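Local atomic coordinates of cortical-lytic enzyme (Bacillus cereus, PDB entry 4S3J), a protein that hydrolyses partially degraded spore-cortex peptidoglycan during germination, acting as an N-acetylglucosaminidase that recognises muramic delta-lactam. Residues 137-142 / 406-411; 157-162 / 167-172. All coordinates share one frame; numbering follows the deposited sequence.

Both contacts belong to the family 18 glycosidase barrel. After the two LysM domains and strand 104-111, the chain runs along strand 135-143, which supplies Phe139 to contact 1, and goes on to helix 155-164. Contact 2 closes almost at once: only four residues separate 157-162 from 167-172, so strand 168-177 turns straight back along the helix. Contact 1 stays open far longer, until strand 404-408, late in the sequence, brings in Trp408 from the other side of strand 104-111; its 263-residue loop encloses the whole of contact 2. The two meet in the barrel wall, where strands 135-143 and 168-177 run parallel and Phe141 N lies 2.8 Å from Val172 O, a probable hydrogen bond.

Contact 1 of 2, residues 137-142 / 406-411; sequences AYFSFE and SYWKIG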
loop_
_atom_site.group_PDB
_atom_site.type_symbol
_atom_site.label_atom_id
_atom_site.label_comp_id
_atom_site.label_asym_id
_atom_site.label_seq_id
_atom_site.Cartn_x
_atom_site.Cartn_y
_atom_site.Cartn_z
ATOM N N ALA A 137 9.364 -5.470 -5.411
ATOM C CA ALA A 137 9.661 -4.557 -6.518
ATOM C C ALA A 137 10.801 -3.609 -6.207
ATOM O O ALA A 137 10.595 -2.583 -5.548
ATOM C CB ALA A 137 8.427 -3.749 -6.885
ATOM N N TYR A 138 11.995 -3.925 -6.704
ATOM C CA TYR A 138 13.157 -3.086 -6.484
ATOM C C TYR A 138 13.175 -1.948 -7.502
ATOM O O TYR A 138 13.375 -2.143 -8.704
ATOM C CB TYR A 138 14.430 -3.937 -6.521
ATOM C CG TYR A 138 15.712 -3.210 -6.134
ATOM C CD1 TYR A 138 15.689 -1.960 -5.549
ATOM C CD2 TYR A 138 16.951 -3.780 -6.391
ATOM C CE1 TYR A 138 16.861 -1.305 -5.222
ATOM C CE2 TYR A 138 18.121 -3.137 -6.042
ATOM C CZ TYR A 138 18.074 -1.905 -5.478
ATOM O OH TYR A 138 19.251 -1.248 -5.144
ATOM N N PHE A 139 12.948 -0.743 -6.992
ATOM C CA PHE A 139 12.800 0.452 -7.808
ATOM C C PHE A 139 14.152 1.147 -7.948
ATOM O O PHE A 139 14.674 1.623 -6.924
ATOM C CB PHE A 139 11.792 1.403 -7.146
ATOM C CG PHE A 139 11.342 2.537 -8.035
ATOM C CD1 PHE A 139 12.110 3.672 -8.175
ATOM C CD2 PHE A 139 10.114 2.481 -8.682
ATOM C CE1 PHE A 139 11.684 4.725 -8.989
ATOM C CE2 PHE A 139 9.697 3.528 -9.477
ATOM C CZ PHE A 139 10.473 4.640 -9.624
ATOM N N SER A 140 14.768 1.240 -9.140
ATOM C CA SER A 140 14.315 0.676 -10.423
ATOM C C SER A 140 15.515 0.480 -11.358
ATOM O O SER A 140 16.612 0.930 -11.070
ATOM C CB SER A 140 13.309 1.606 -11.115
ATOM O OG SER A 140 13.978 2.740 -11.643
ATOM N N PHE A 141 15.283 -0.215 -12.460
ATOM C CA PHE A 141 16.183 -0.220 -13.619
ATOM C C PHE A 141 15.760 0.920 -14.527
ATOM O O PHE A 141 14.596 0.979 -14.923
ATOM C CB PHE A 141 16.082 -1.527 -14.391
ATOM C CG PHE A 141 16.679 -2.719 -13.699
ATOM C CD1 PHE A 141 16.079 -3.250 -12.558
ATOM C CD2 PHE A 141 17.812 -3.339 -14.204
ATOM C CE1 PHE A 141 16.613 -4.352 -11.938
ATOM C CE2 PHE A 141 18.348 -4.458 -13.573
ATOM C CZ PHE A 141 17.744 -4.961 -12.443
ATOM N N GLU A 142 16.680 1.816 -14.875
ATOM C CA GLU A 142 16.348 2.954 -15.721
ATOM C C GLU A 142 16.667 2.629 -17.176
ATOM O O GLU A 142 17.778 2.221 -17.486
ATOM C CB GLU A 142 17.104 4.206 -15.258
ATOM C CG GLU A 142 16.729 4.557 -13.803
ATOM C CD GLU A 142 17.408 5.791 -13.228
ATOM O OE1 GLU A 142 18.317 6.354 -13.868
ATOM O OE2 GLU A 142 17.020 6.191 -12.104
ATOM N N SER A 406 -0.649 -2.997 -3.502
ATOM C CA SER A 406 0.738 -2.680 -3.768
ATOM C C SER A 406 1.208 -1.558 -2.857
ATOM O O SER A 406 0.699 -0.448 -2.925
ATOM C CB SER A 406 0.904 -2.289 -5.247
ATOM O OG SER A 406 2.237 -1.940 -5.553
ATOM N N TYR A 407 2.192 -1.857 -2.020
ATOM C CA TYR A 407 2.634 -0.924 -0.984
ATOM C C TYR A 407 3.840 -0.075 -1.385
ATOM O O TYR A 407 4.870 -0.610 -1.792
ATOM C CB TYR A 407 2.991 -1.700 0.256
ATOM C CG TYR A 407 1.836 -2.318 1.003
ATOM C CD1 TYR A 407 1.009 -1.536 1.823
ATOM C CD2 TYR A 407 1.584 -3.675 0.943
ATOM C CE1 TYR A 407 -0.036 -2.110 2.547
ATOM C CE2 TYR A 407 0.534 -4.263 1.674
ATOM C CZ TYR A 407 -0.271 -3.474 2.469
ATOM O OH TYR A 407 -1.304 -4.011 3.231
ATOM N N TRP A 408 3.721 1.244 -1.210
ATOM C CA TRP A 408 4.842 2.181 -1.326
ATOM C C TRP A 408 5.088 2.778 0.068
ATOM O O TRP A 408 4.264 3.576 0.537
ATOM C CB TRP A 408 4.551 3.308 -2.317
ATOM C CG TRP A 408 5.783 4.142 -2.584
ATOM C CD1 TRP A 408 6.252 5.180 -1.837
ATOM C CD2 TRP A 408 6.711 3.973 -3.654
ATOM N NE1 TRP A 408 7.412 5.682 -2.386
ATOM C CE2 TRP A 408 7.717 4.946 -3.496
ATOM C CE3 TRP A 408 6.798 3.085 -4.727
ATOM C CZ2 TRP A 408 8.789 5.068 -4.374
ATOM C CZ3 TRP A 408 7.869 3.209 -5.597
ATOM C CH2 TRP A 408 8.847 4.188 -5.410
ATOM N N LYS A 409 6.176 2.442 0.757
ATOM C CA LYS A 409 7.277 1.583 0.324
ATOM C C LYS A 409 7.909 0.983 1.575
ATOM O O LYS A 409 7.626 1.423 2.693
ATOM C CB LYS A 409 8.339 2.367 -0.476
ATOM C CG LYS A 409 8.944 3.548 0.299
ATOM C CD LYS A 409 10.133 4.177 -0.461
ATOM C CE LYS A 409 10.627 5.430 0.233
ATOM N NZ LYS A 409 11.876 5.977 -0.392
ATOM N N ILE A 410 8.778 -0.000 1.382
ATOM C CA ILE A 410 9.543 -0.613 2.462
ATOM C C ILE A 410 10.414 0.447 3.137
ATOM O O ILE A 410 10.967 1.319 2.481
ATOM C CB ILE A 410 10.389 -1.786 1.901
ATOM C CG1 ILE A 410 9.467 -2.908 1.426
ATOM C CG2 ILE A 410 11.399 -2.310 2.949
ATOM C CD1 ILE A 410 10.156 -3.961 0.581
ATOM N N GLY A 411 10.499 0.391 4.470
ATOM C CA GLY A 411 11.330 1.306 5.232
ATOM C C GLY A 411 10.548 2.306 6.062
ATOM O O GLY A 411 11.119 3.295 6.557
#
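Phe139, midway along strand 135-143, and Trp408, at the end of strand 404-408, meet as a T-shaped aromatic pair; the two strands flank strand 104-111 in the TIM barrel of this family 18 glycosidase. From CB of Trp408 the chain leads, with CG anti to the backbone N (chi1 -171°), to an indole that reaches towards the other strand. Its pyrrole half stays back from Phe139; the far rim of the six-membered ring makes the contact. CZ3 comes 3.9 Å from Phe139 CD2, and CH2, the next carbon round, sits over one face of the phenyl ring, displaced towards its rim. The planes stand at 87° with the ring centroids 5.3 Å apart, so it is the indole edge that points into the phenyl face. On the opposite face of Phe139 lies CB of Ser140, and CB of Lys409 lies over one face of the indole. Both of these neighbours follow a cis peptide bond: Phe139-Ser140 and Trp408-Lys409. Tyr110, from the intervening strand, also meets the Trp408 ring. The side chain of Phe139 is about 6 Å from that of Glu220, the probable proton donor, which probably puts the pair at the edge of the catalytic centre, consistent with an active site at the C-terminal mouth of the barrel. Trp408 CH2 stands between two phenyl atoms, 3.9 Å from Phe139 CD2 and 4.0 Å from Phe139 CG.

Contact 2 of 2, residues 157-162 / 167-172; sequences KIANIA and TIPMLV
A chi1 of -56° sets Thr167 OG1 beside its backbone N and CG2 anti to it, while CB, the pivot of that torsion, is the side-chain atom nearest the helix, 3.3 Å from Ala162 O, the last carbonyl of segment 157-162. The same oxygen accepts the one hydrogen bond between the segments: Thr167 N to Ala162 O, 2.9 Å. The bond is bent, with 143° at the hydrogen, and the donor sits well above the carbonyl plane, 43° out of it. Further along both segments, towards Pro169 and back to Ala159, the contact turns apolar. Ala162 CB points at the strand and touches Thr167 O. Pro169 CB lies 3.9 Å from Ala162 CB, and Pro169 CD is nearly as close to that methyl. One turn back along the helix, Ala159 CB lies 4.2 Å from Pro169 CG, the carbon between those two, which also comes close to the carbonyl O of Ala159. The ring therefore packs against two methyl groups three residues apart on one side of the helix, and the small alanines probably allow the close approach of the backbones, with the CA atoms of Ala159 and Pro169 5.6 Å apart. This is the helix-to-strand return of the (beta/alpha) barrel: helix 155-164 lies on the outside of the wall, and the chain re-enters it as strand 168-177, alongside strand 135-143. Met212, from a loop, touches Pro169 as well. The Thr167 hydroxyl looks elsewhere for its partners, with OG1 hydrogen-bonded to Asn130 OD1 and to the carbonyl O of Leu133, just ahead of strand 135-143.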
loop_
_atom_site.group_PDB
_atom_site.type_symbol
_atom_site.label_atom_id
_atom_site.label_comp_id
_atom_site.label_asym_id
_atom_site.label_seq_id
_atom_site.Cartn_x
_atom_site.Cartn_y
_atom_site.Cartn_z
ATOM N N LYS A 157 21.514 -9.416 -4.599
ATOM C CA LYS A 157 21.199 -9.580 -3.179
ATOM C C LYS A 157 19.699 -9.480 -2.918
ATOM O O LYS A 157 19.125 -10.294 -2.183
ATOM C CB LYS A 157 21.934 -8.523 -2.342
ATOM C CG LYS A 157 21.664 -8.595 -0.831
ATOM C CD LYS A 157 22.399 -7.507 -0.045
ATOM C CE LYS A 157 23.914 -7.673 -0.105
ATOM N NZ LYS A 157 24.627 -6.640 0.700
ATOM N N ILE A 158 19.077 -8.454 -3.491
ATOM C CA ILE A 158 17.656 -8.189 -3.265
ATOM C C ILE A 158 16.789 -9.256 -3.936
ATOM O O ILE A 158 15.836 -9.746 -3.347
ATOM C CB ILE A 158 17.288 -6.781 -3.774
ATOM C CG1 ILE A 158 18.099 -5.707 -3.018
ATOM C CG2 ILE A 158 15.806 -6.509 -3.629
ATOM C CD1 ILE A 158 17.905 -5.699 -1.511
ATOM N N ALA A 159 17.131 -9.651 -5.157
ATOM C CA ALA A 159 16.376 -10.703 -5.839
ATOM C C ALA A 159 16.458 -12.018 -5.084
ATOM O O ALA A 159 15.482 -12.764 -5.023
ATOM C CB ALA A 159 16.870 -10.892 -7.259
ATOM N N ASN A 160 17.628 -12.313 -4.525
ATOM C CA ASN A 160 17.816 -13.565 -3.799
ATOM C C ASN A 160 16.996 -13.592 -2.508
ATOM O O ASN A 160 16.481 -14.642 -2.114
ATOM C CB ASN A 160 19.293 -13.784 -3.468
ATOM C CG ASN A 160 19.571 -15.176 -2.920
ATOM O OD1 ASN A 160 19.012 -16.166 -3.390
ATOM N ND2 ASN A 160 20.424 -15.249 -1.906
ATOM N N ILE A 161 16.872 -12.443 -1.852
ATOM C CA ILE A 161 16.029 -12.348 -0.663
ATOM C C ILE A 161 14.605 -12.754 -1.036
ATOM O O ILE A 161 13.954 -13.531 -0.339
ATOM C CB ILE A 161 16.049 -10.928 -0.061
ATOM C CG1 ILE A 161 17.389 -10.677 0.638
ATOM C CG2 ILE A 161 14.901 -10.723 0.941
ATOM C CD1 ILE A 161 17.593 -9.250 1.101
ATOM N N ALA A 162 14.121 -12.199 -2.140
ATOM C CA ALA A 162 12.777 -12.495 -2.603
ATOM C C ALA A 162 12.603 -13.986 -2.883
ATOM O O ALA A 162 11.705 -14.627 -2.333
ATOM C CB ALA A 162 12.463 -11.685 -3.842
ATOM N N THR A 167 8.930 -15.327 -2.876
ATOM C CA THR A 167 8.452 -14.074 -3.439
ATOM C C THR A 167 9.032 -13.921 -4.838
ATOM O O THR A 167 10.188 -14.252 -5.063
ATOM C CB THR A 167 8.861 -12.877 -2.546
ATOM O OG1 THR A 167 8.374 -13.097 -1.222
ATOM C CG2 THR A 167 8.320 -11.556 -3.073
ATOM N N ILE A 168 8.216 -13.439 -5.769
ATOM C CA ILE A 168 8.675 -13.142 -7.133
ATOM C C ILE A 168 9.317 -11.771 -7.166
ATOM O O ILE A 168 8.626 -10.794 -6.923
ATOM C CB ILE A 168 7.523 -13.115 -8.163
ATOM C CG1 ILE A 168 6.693 -14.398 -8.133
ATOM C CG2 ILE A 168 8.062 -12.758 -9.561
ATOM C CD1 ILE A 168 7.422 -15.605 -8.511
ATOM N N PRO A 169 10.625 -11.670 -7.497
ATOM C CA PRO A 169 11.137 -10.304 -7.680
ATOM C C PRO A 169 10.699 -9.731 -9.023
ATOM O O PRO A 169 10.765 -10.435 -10.020
ATOM C CB PRO A 169 12.653 -10.480 -7.589
ATOM C CG PRO A 169 12.899 -11.874 -8.036
ATOM C CD PRO A 169 11.688 -12.683 -7.633
ATOM N N MET A 170 10.191 -8.504 -9.031
ATOM C CA MET A 170 9.819 -7.818 -10.280
ATOM C C MET A 170 11.011 -7.103 -10.890
ATOM O O MET A 170 11.879 -6.579 -10.175
ATOM C CB MET A 170 8.684 -6.824 -10.011
ATOM C CG MET A 170 7.355 -7.475 -9.634
ATOM S SD MET A 170 6.213 -6.400 -8.717
ATOM C CE MET A 170 5.993 -5.039 -9.844
ATOM N N LEU A 171 11.074 -7.122 -12.215
ATOM C CA LEU A 171 12.015 -6.297 -12.957
ATOM C C LEU A 171 11.319 -4.974 -13.215
ATOM O O LEU A 171 10.497 -4.860 -14.134
ATOM C CB LEU A 171 12.434 -6.990 -14.261
ATOM C CG LEU A 171 13.287 -6.170 -15.237
ATOM C CD1 LEU A 171 14.464 -5.507 -14.564
ATOM C CD2 LEU A 171 13.795 -7.039 -16.372
ATOM N N VAL A 172 11.614 -3.983 -12.377
ATOM C CA VAL A 172 10.961 -2.700 -12.478
ATOM C C VAL A 172 11.749 -1.768 -13.385
ATOM O O VAL A 172 12.873 -1.407 -13.083
ATOM C CB VAL A 172 10.807 -2.028 -11.087
ATOM C CG1 VAL A 172 10.111 -0.690 -11.208
ATOM C CG2 VAL A 172 10.053 -2.939 -10.106
#